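Local structure of gamma-glutamyltransferase 1 Threonine peptidase. MEROPS family T03 (Pseudomonas nitroreducens, 7D9E) at residues A57-F62 with S147-P152; L64-P69 with T159-A164; F311-D316 with P334-K339. The protein forms the large subunit of an Ntn-hydrolase gamma-glutamyltranspeptidase, which probably transfers gamma-glutamyl groups from donors such as glutamine to amines, amino acids or water. All coordinates share one frame; numbering follows the deposited sequence.

Contact 1: residues A57-F62 with S147-P152; sequences AVATAF and SELLTP
Phe62 has CG anti to its own carbonyl carbon (chi1 -77°), which places the ring on the flank of its helix that faces Leu150. Leu150 has a similar first torsion, and a second torsion of -70° puts CD1 over one ring face. Leu150 CD1 stands 3.5 Å from the centroid of the Phe62 ring, close to the ring normal. This is a CH-pi contact made by one methyl branch. The other branch lies over the same face, displaced to the rim, with Leu150 CD2 3.7 Å from Phe62 CE2. One turn before Phe62, the side chain of Val58 crosses that of Leu149, the residue next to Leu150, at about a right angle. Leu149 CD1 meets Val58 CG1 at 4.0 Å.

The two segments belong to helices 53-67 and 146-159. They pack in the helical part of the large subunit of this Ntn-hydrolase. The axes of the two segments come within 8.0 Å, with a crossing angle of -39°. The small side chain of Ala59 is consistent with this closeness. It sits against the opposite backbone, with Ala59 CB 3.4 Å from Leu149 O. The same carbonyl also receives a CA-H...O contact from Ala59.

A water bridges the two backbones. It donates to Leu149 O at 2.6 Å and to Ala59 O at 3.0 Å. Ala59 O also accepts a hydrogen bond from Thr63 OG1. Helix 200-212 adds Leu206 against both Phe62 and Leu150, and His138 of helix 130-141 touches both Val58 and Leu149.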
# COMPACT_ATOMS: atom_id res chain seq x y z
N ALA A 57 -11.66 11.87 2.08
CA ALA A 57 -10.73 10.78 2.38
C ALA A 57 -10.90 10.26 3.80
O ALA A 57 -10.84 9.04 4.03
CB ALA A 57 -9.30 11.24 2.14
N VAL A 58 -11.13 11.14 4.76
CA VAL A 58 -11.36 10.71 6.14
C VAL A 58 -12.61 9.84 6.21
O VAL A 58 -12.59 8.74 6.77
CB VAL A 58 -11.46 11.93 7.07
CG1 VAL A 58 -11.90 11.49 8.45
CG2 VAL A 58 -10.13 12.65 7.09
N ALA A 59 -13.71 10.32 5.65
CA ALA A 59 -14.94 9.55 5.70
C ALA A 59 -14.76 8.20 5.00
O ALA A 59 -15.24 7.17 5.49
CB ALA A 59 -16.09 10.36 5.09
N THR A 60 -14.04 8.20 3.87
CA THR A 60 -13.84 6.97 3.11
C THR A 60 -12.97 5.97 3.86
O THR A 60 -13.28 4.77 3.92
CB THR A 60 -13.21 7.33 1.76
OG1 THR A 60 -14.11 8.18 1.03
CG2 THR A 60 -12.92 6.07 0.94
N ALA A 61 -11.89 6.45 4.48
CA ALA A 61 -11.00 5.56 5.21
C ALA A 61 -11.70 4.91 6.38
O ALA A 61 -11.50 3.72 6.65
CB ALA A 61 -9.77 6.33 5.69
N PHE A 62 -12.55 5.66 7.11
CA PHE A 62 -13.28 5.00 8.19
C PHE A 62 -14.34 4.05 7.63
O PHE A 62 -14.59 2.99 8.21
CB PHE A 62 -13.88 6.02 9.15
CG PHE A 62 -12.88 6.61 10.11
CD1 PHE A 62 -12.30 5.83 11.09
CD2 PHE A 62 -12.55 7.95 10.04
CE1 PHE A 62 -11.39 6.39 12.01
CE2 PHE A 62 -11.65 8.52 10.95
CZ PHE A 62 -11.05 7.73 11.91
N SER A 147 -16.67 14.79 13.62
CA SER A 147 -17.66 13.82 14.09
C SER A 147 -18.63 13.43 12.98
O SER A 147 -19.05 12.27 12.90
CB SER A 147 -18.42 14.38 15.29
OG SER A 147 -19.11 15.56 14.93
N GLU A 148 -18.99 14.37 12.11
CA GLU A 148 -19.92 14.08 11.03
C GLU A 148 -19.29 13.16 9.98
O GLU A 148 -19.99 12.36 9.35
CB GLU A 148 -20.38 15.38 10.37
CG GLU A 148 -21.18 16.31 11.29
CD GLU A 148 -22.27 15.59 12.07
N LEU A 149 -17.97 13.25 9.79
CA LEU A 149 -17.30 12.40 8.82
C LEU A 149 -17.26 10.94 9.24
O LEU A 149 -17.03 10.07 8.39
CB LEU A 149 -15.87 12.91 8.63
CG LEU A 149 -15.77 14.31 8.01
CD1 LEU A 149 -14.30 14.69 7.97
CD2 LEU A 149 -16.39 14.39 6.64
N LEU A 150 -17.45 10.65 10.52
CA LEU A 150 -17.50 9.29 11.00
C LEU A 150 -18.89 8.68 10.87
O LEU A 150 -19.02 7.45 10.94
CB LEU A 150 -17.07 9.23 12.47
CG LEU A 150 -15.59 9.09 12.86
CD1 LEU A 150 -15.05 7.72 12.53
CD2 LEU A 150 -14.76 10.18 12.15
N THR A 151 -19.93 9.49 10.64
CA THR A 151 -21.27 8.93 10.70
C THR A 151 -21.53 7.89 9.61
O THR A 151 -22.20 6.89 9.91
CB THR A 151 -22.35 10.02 10.71
OG1 THR A 151 -22.25 10.85 9.55
CG2 THR A 151 -22.18 10.87 11.94
N PRO A 152 -21.03 8.04 8.37
CA PRO A 152 -21.25 6.95 7.40
C PRO A 152 -20.68 5.63 7.86
O PRO A 152 -21.35 4.59 7.79
CB PRO A 152 -20.53 7.47 6.14
CG PRO A 152 -20.58 8.96 6.27
CD PRO A 152 -20.38 9.20 7.75
O HOH W 1 -17.26 7.52 7.71

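Contact 2: residues L64-P69 with T159-A164; sequences LAVTYP and TGFKVA
The C-terminal end of helix 53-67 packs here against the short strand 161-162, which follows helix 146-159 in the Ntn-hydrolase large subunit. One aromatic side chain carries the contact. Phe161 lays a ring face over the backbone of Thr67, and Thr67 CA lies 3.6 Å from the ring centroid, only 8° off the normal. This is a CH-pi contact from a main-chain carbon. Phe161 CG sits between its own backbone N and carbonyl carbon (chi1 70°), a rotation that turns the ring in toward the helix end. The methyl of Thr67 extends the packing to the root of the ring, with Thr67 CG2 3.8 Å from both Phe161 CG and Phe161 CB.

Two carbonyl oxygens approach the ring carbons. Val66 O is 3.3 Å from Phe161 CE1. Thr67 O is 3.3 Å from Phe161 CE2. Both oxygens have hydrogen-bond donors of their own, Gln199 NE2 for Val66 O and Gln167 NE2 for Thr67 O, while Thr67 OG1 is hydrogen-bonded to Asp36 OD2. Pro69 adds a lighter apolar touch, its CD 4.2 Å from Phe161 CZ.

Tyr68 is the first residue to leave helical angles, and Gly160 does the same at the end of helix 146-159 with a positive phi. Both segments thus leave their helices close to the contact. Strand 161-162 pairs antiparallel with strand 196-197 through backbone bonds of Phe161 with Phe197. Tyr156 of helix 146-159 touches Val66 and Thr67, Leu206 of helix 200-212 lies against Val66, and Gln167 of helix 165-178 touches both Pro69 and Phe161.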
# COMPACT_ATOMS: atom_id res chain seq x y z
N LEU A 64 -14.15 2.19 4.87
CA LEU A 64 -13.49 0.95 4.48
C LEU A 64 -12.97 0.16 5.68
O LEU A 64 -12.80 -1.06 5.56
CB LEU A 64 -12.38 1.25 3.49
CG LEU A 64 -12.83 1.89 2.17
CD1 LEU A 64 -11.65 2.39 1.34
CD2 LEU A 64 -13.67 0.91 1.37
N ALA A 65 -12.71 0.82 6.81
CA ALA A 65 -12.37 0.11 8.04
C ALA A 65 -13.52 -0.76 8.52
O ALA A 65 -13.30 -1.70 9.30
CB ALA A 65 -11.97 1.13 9.10
N VAL A 66 -14.74 -0.47 8.05
CA VAL A 66 -15.91 -1.29 8.31
C VAL A 66 -16.16 -2.27 7.17
O VAL A 66 -16.33 -3.47 7.40
CB VAL A 66 -17.14 -0.39 8.54
CG1 VAL A 66 -18.37 -1.26 8.77
CG2 VAL A 66 -16.91 0.55 9.71
N THR A 67 -16.20 -1.78 5.93
CA THR A 67 -16.67 -2.58 4.80
C THR A 67 -15.58 -3.38 4.11
O THR A 67 -15.91 -4.27 3.32
CB THR A 67 -17.39 -1.70 3.76
OG1 THR A 67 -16.44 -0.82 3.14
CG2 THR A 67 -18.50 -0.90 4.42
N TYR A 68 -14.29 -3.10 4.39
CA TYR A 68 -13.29 -3.78 3.59
C TYR A 68 -12.28 -4.22 4.71
O TYR A 68 -11.10 -3.89 4.64
CB TYR A 68 -12.61 -2.79 2.71
CG TYR A 68 -11.93 -3.30 1.46
CD1 TYR A 68 -12.67 -3.43 0.31
CD2 TYR A 68 -10.67 -3.84 1.46
CE1 TYR A 68 -12.13 -3.88 -0.86
CE2 TYR A 68 -10.12 -4.36 0.27
CZ TYR A 68 -10.87 -4.37 -0.87
OH TYR A 68 -10.40 -4.88 -2.07
N PRO A 69 -12.74 -4.94 5.75
CA PRO A 69 -11.87 -5.21 6.92
C PRO A 69 -10.64 -6.06 6.62
O PRO A 69 -9.73 -6.14 7.48
CB PRO A 69 -12.80 -5.95 7.89
CG PRO A 69 -13.86 -6.54 7.02
CD PRO A 69 -14.08 -5.50 5.94
N THR A 159 -25.66 -1.17 10.83
CA THR A 159 -26.72 -1.78 10.04
C THR A 159 -26.22 -2.65 8.90
O THR A 159 -27.04 -3.32 8.26
CB THR A 159 -27.69 -0.71 9.50
OG1 THR A 159 -26.99 0.26 8.72
CG2 THR A 159 -28.40 0.00 10.65
N GLY A 160 -24.93 -2.64 8.62
CA GLY A 160 -24.28 -3.68 7.85
C GLY A 160 -23.90 -3.24 6.44
O GLY A 160 -24.26 -2.16 5.96
N PHE A 161 -23.11 -4.11 5.80
CA PHE A 161 -22.79 -4.02 4.39
C PHE A 161 -22.81 -5.44 3.82
O PHE A 161 -22.74 -6.42 4.57
CB PHE A 161 -21.41 -3.39 4.16
CG PHE A 161 -20.28 -4.28 4.57
CD1 PHE A 161 -19.88 -4.34 5.89
CD2 PHE A 161 -19.64 -5.08 3.64
CE1 PHE A 161 -18.87 -5.17 6.28
CE2 PHE A 161 -18.64 -5.92 4.02
CZ PHE A 161 -18.25 -5.98 5.34
N LYS A 162 -22.91 -5.55 2.50
CA LYS A 162 -22.99 -6.84 1.81
C LYS A 162 -21.59 -7.37 1.52
O LYS A 162 -20.80 -6.72 0.82
CB LYS A 162 -23.82 -6.68 0.53
CG LYS A 162 -24.03 -7.96 -0.25
CD LYS A 162 -25.00 -7.73 -1.42
CE LYS A 162 -25.35 -9.05 -2.09
NZ LYS A 162 -25.76 -8.87 -3.52
N VAL A 163 -21.29 -8.56 2.06
CA VAL A 163 -19.99 -9.20 1.88
C VAL A 163 -19.82 -9.63 0.43
O VAL A 163 -20.72 -10.24 -0.17
CB VAL A 163 -19.85 -10.38 2.84
CG1 VAL A 163 -18.61 -11.21 2.54
CG2 VAL A 163 -19.80 -9.88 4.28
N ALA A 164 -18.66 -9.34 -0.14
CA ALA A 164 -18.32 -9.67 -1.52
C ALA A 164 -17.75 -11.09 -1.65
O ALA A 164 -17.18 -11.64 -0.71
CB ALA A 164 -17.29 -8.66 -2.03

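Contact 3: residues F311-D316 with P334-K339; sequences FADRAD and PKYIAK
Tyr336 and Asp313 reach toward each other from opposite directions and are joined by one hydrogen bond from the phenol hydroxyl. It links helix 297-317 with helix 334-343, near the C-terminal end of the large subunit of this Ntn-hydrolase. The backbones stay far apart, with Asp313 CA 11.8 Å from Ile337 CA, so the side chains alone span the gap. In Tyr336, CG is anti to the backbone N (chi1 176°), which sends the phenol outward from its helix.

Asp313 OD2 lies at the edge of the Tyr336 ring, near its plane. The carboxylate plane is turned 26° from that of the ring. The phenol hydroxyl donates to Asp313 OD2, which it meets on the syn side, 20° out of the carboxylate plane.

Several other groups hold the carboxylate. Gln277 NE2 also bonds to Asp313 OD2. Asp313 OD1 forms a salt bridge with Arg340 and accepts from the backbone N of Gly358. This setting would be expected to favour the charged form of Asp313. Leu331 of helix 328-332 packs on both side chains. Tyr336 OH lies 2.6 Å from Asp313 OD2 but 3.2 Å from Asp313 OD1, where the angle is too poor for a bond.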
# COMPACT_ATOMS: atom_id res chain seq x y z
N PHE A 311 15.63 -3.99 -6.91
CA PHE A 311 15.47 -4.80 -5.72
C PHE A 311 16.81 -5.09 -5.05
O PHE A 311 16.85 -5.30 -3.84
CB PHE A 311 14.70 -6.08 -6.03
CG PHE A 311 13.22 -5.87 -6.00
CD1 PHE A 311 12.52 -5.96 -4.80
CD2 PHE A 311 12.52 -5.51 -7.15
CE1 PHE A 311 11.16 -5.74 -4.75
CE2 PHE A 311 11.13 -5.29 -7.10
CZ PHE A 311 10.47 -5.41 -5.91
N ALA A 312 17.91 -5.09 -5.82
CA ALA A 312 19.22 -5.21 -5.17
C ALA A 312 19.46 -4.05 -4.20
O ALA A 312 19.93 -4.27 -3.07
CB ALA A 312 20.33 -5.25 -6.21
N ASP A 313 19.13 -2.83 -4.62
CA ASP A 313 19.34 -1.66 -3.78
C ASP A 313 18.36 -1.64 -2.60
O ASP A 313 18.73 -1.27 -1.47
CB ASP A 313 19.13 -0.38 -4.59
CG ASP A 313 20.28 -0.08 -5.54
OD1 ASP A 313 21.25 -0.86 -5.58
OD2 ASP A 313 20.20 0.96 -6.24
N ARG A 314 17.11 -2.00 -2.87
CA ARG A 314 16.08 -2.01 -1.83
C ARG A 314 16.48 -2.88 -0.65
O ARG A 314 16.35 -2.47 0.52
CB ARG A 314 14.76 -2.51 -2.45
CG ARG A 314 13.58 -2.57 -1.48
CD ARG A 314 12.34 -3.19 -2.16
NE ARG A 314 11.14 -2.99 -1.34
CZ ARG A 314 10.84 -3.68 -0.24
NH1 ARG A 314 11.63 -4.65 0.21
NH2 ARG A 314 9.74 -3.38 0.45
N ALA A 315 17.02 -4.07 -0.93
CA ALA A 315 17.32 -5.02 0.14
C ALA A 315 18.51 -4.57 0.98
O ALA A 315 18.61 -4.92 2.16
CB ALA A 315 17.62 -6.40 -0.45
N ASP A 316 19.43 -3.81 0.39
CA ASP A 316 20.68 -3.52 1.08
C ASP A 316 20.62 -2.22 1.87
O ASP A 316 21.22 -2.14 2.95
CB ASP A 316 21.80 -3.43 0.04
CG ASP A 316 23.17 -3.69 0.63
OD1 ASP A 316 23.39 -4.78 1.21
OD2 ASP A 316 24.03 -2.80 0.50
N PRO A 334 21.10 11.45 -10.89
CA PRO A 334 21.03 11.11 -12.32
C PRO A 334 22.24 10.33 -12.84
O PRO A 334 22.08 9.49 -13.74
CB PRO A 334 20.94 12.47 -13.02
CG PRO A 334 20.72 13.50 -11.94
CD PRO A 334 20.63 12.82 -10.61
N LYS A 335 23.43 10.59 -12.32
CA LYS A 335 24.62 9.87 -12.78
C LYS A 335 24.58 8.42 -12.32
O LYS A 335 25.03 7.52 -13.04
CB LYS A 335 25.88 10.56 -12.24
CG LYS A 335 26.14 11.92 -12.87
N TYR A 336 24.07 8.18 -11.12
CA TYR A 336 23.91 6.81 -10.65
C TYR A 336 22.86 6.07 -11.48
O TYR A 336 23.07 4.93 -11.89
CB TYR A 336 23.52 6.84 -9.17
CG TYR A 336 23.23 5.48 -8.59
CD1 TYR A 336 24.27 4.59 -8.34
CD2 TYR A 336 21.95 5.09 -8.32
CE1 TYR A 336 24.03 3.36 -7.82
CE2 TYR A 336 21.68 3.83 -7.80
CZ TYR A 336 22.74 2.98 -7.55
OH TYR A 336 22.51 1.73 -7.03
N ILE A 337 21.72 6.71 -11.71
CA ILE A 337 20.68 6.11 -12.54
C ILE A 337 21.23 5.78 -13.93
O ILE A 337 20.91 4.73 -14.50
CB ILE A 337 19.46 7.04 -12.58
CG1 ILE A 337 18.73 6.98 -11.23
CG2 ILE A 337 18.54 6.66 -13.75
CD1 ILE A 337 17.74 8.10 -11.00
N ALA A 338 22.07 6.66 -14.49
CA ALA A 338 22.67 6.35 -15.79
C ALA A 338 23.58 5.13 -15.70
O ALA A 338 23.58 4.28 -16.59
CB ALA A 338 23.45 7.56 -16.32
N LYS A 339 24.38 5.03 -14.63
CA LYS A 339 25.26 3.88 -14.47
C LYS A 339 24.46 2.59 -14.36
O LYS A 339 24.78 1.58 -15.00
CB LYS A 339 26.15 4.07 -13.24
CG LYS A 339 27.16 2.96 -13.04

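How the contacts relate
Contacts 1 and 2 share helix 53-67 and lie on the same side of the chain's centre, their own centres about 14 Å apart. Each joins this helix to a further part of the run formed by helix 146-159 and strand 161-162. Both are buried and include a phenylalanine ring. A leucine methyl covers it in contact 1; mainly main-chain atoms meet it in contact 2, where the helix ends. Contact 3 lies on the opposite side of the chain's centre, about 40 Å from contact 1 between centres. It is partly buried, smaller in area, and polar: a single hydrogen bond takes the place of apolar packing.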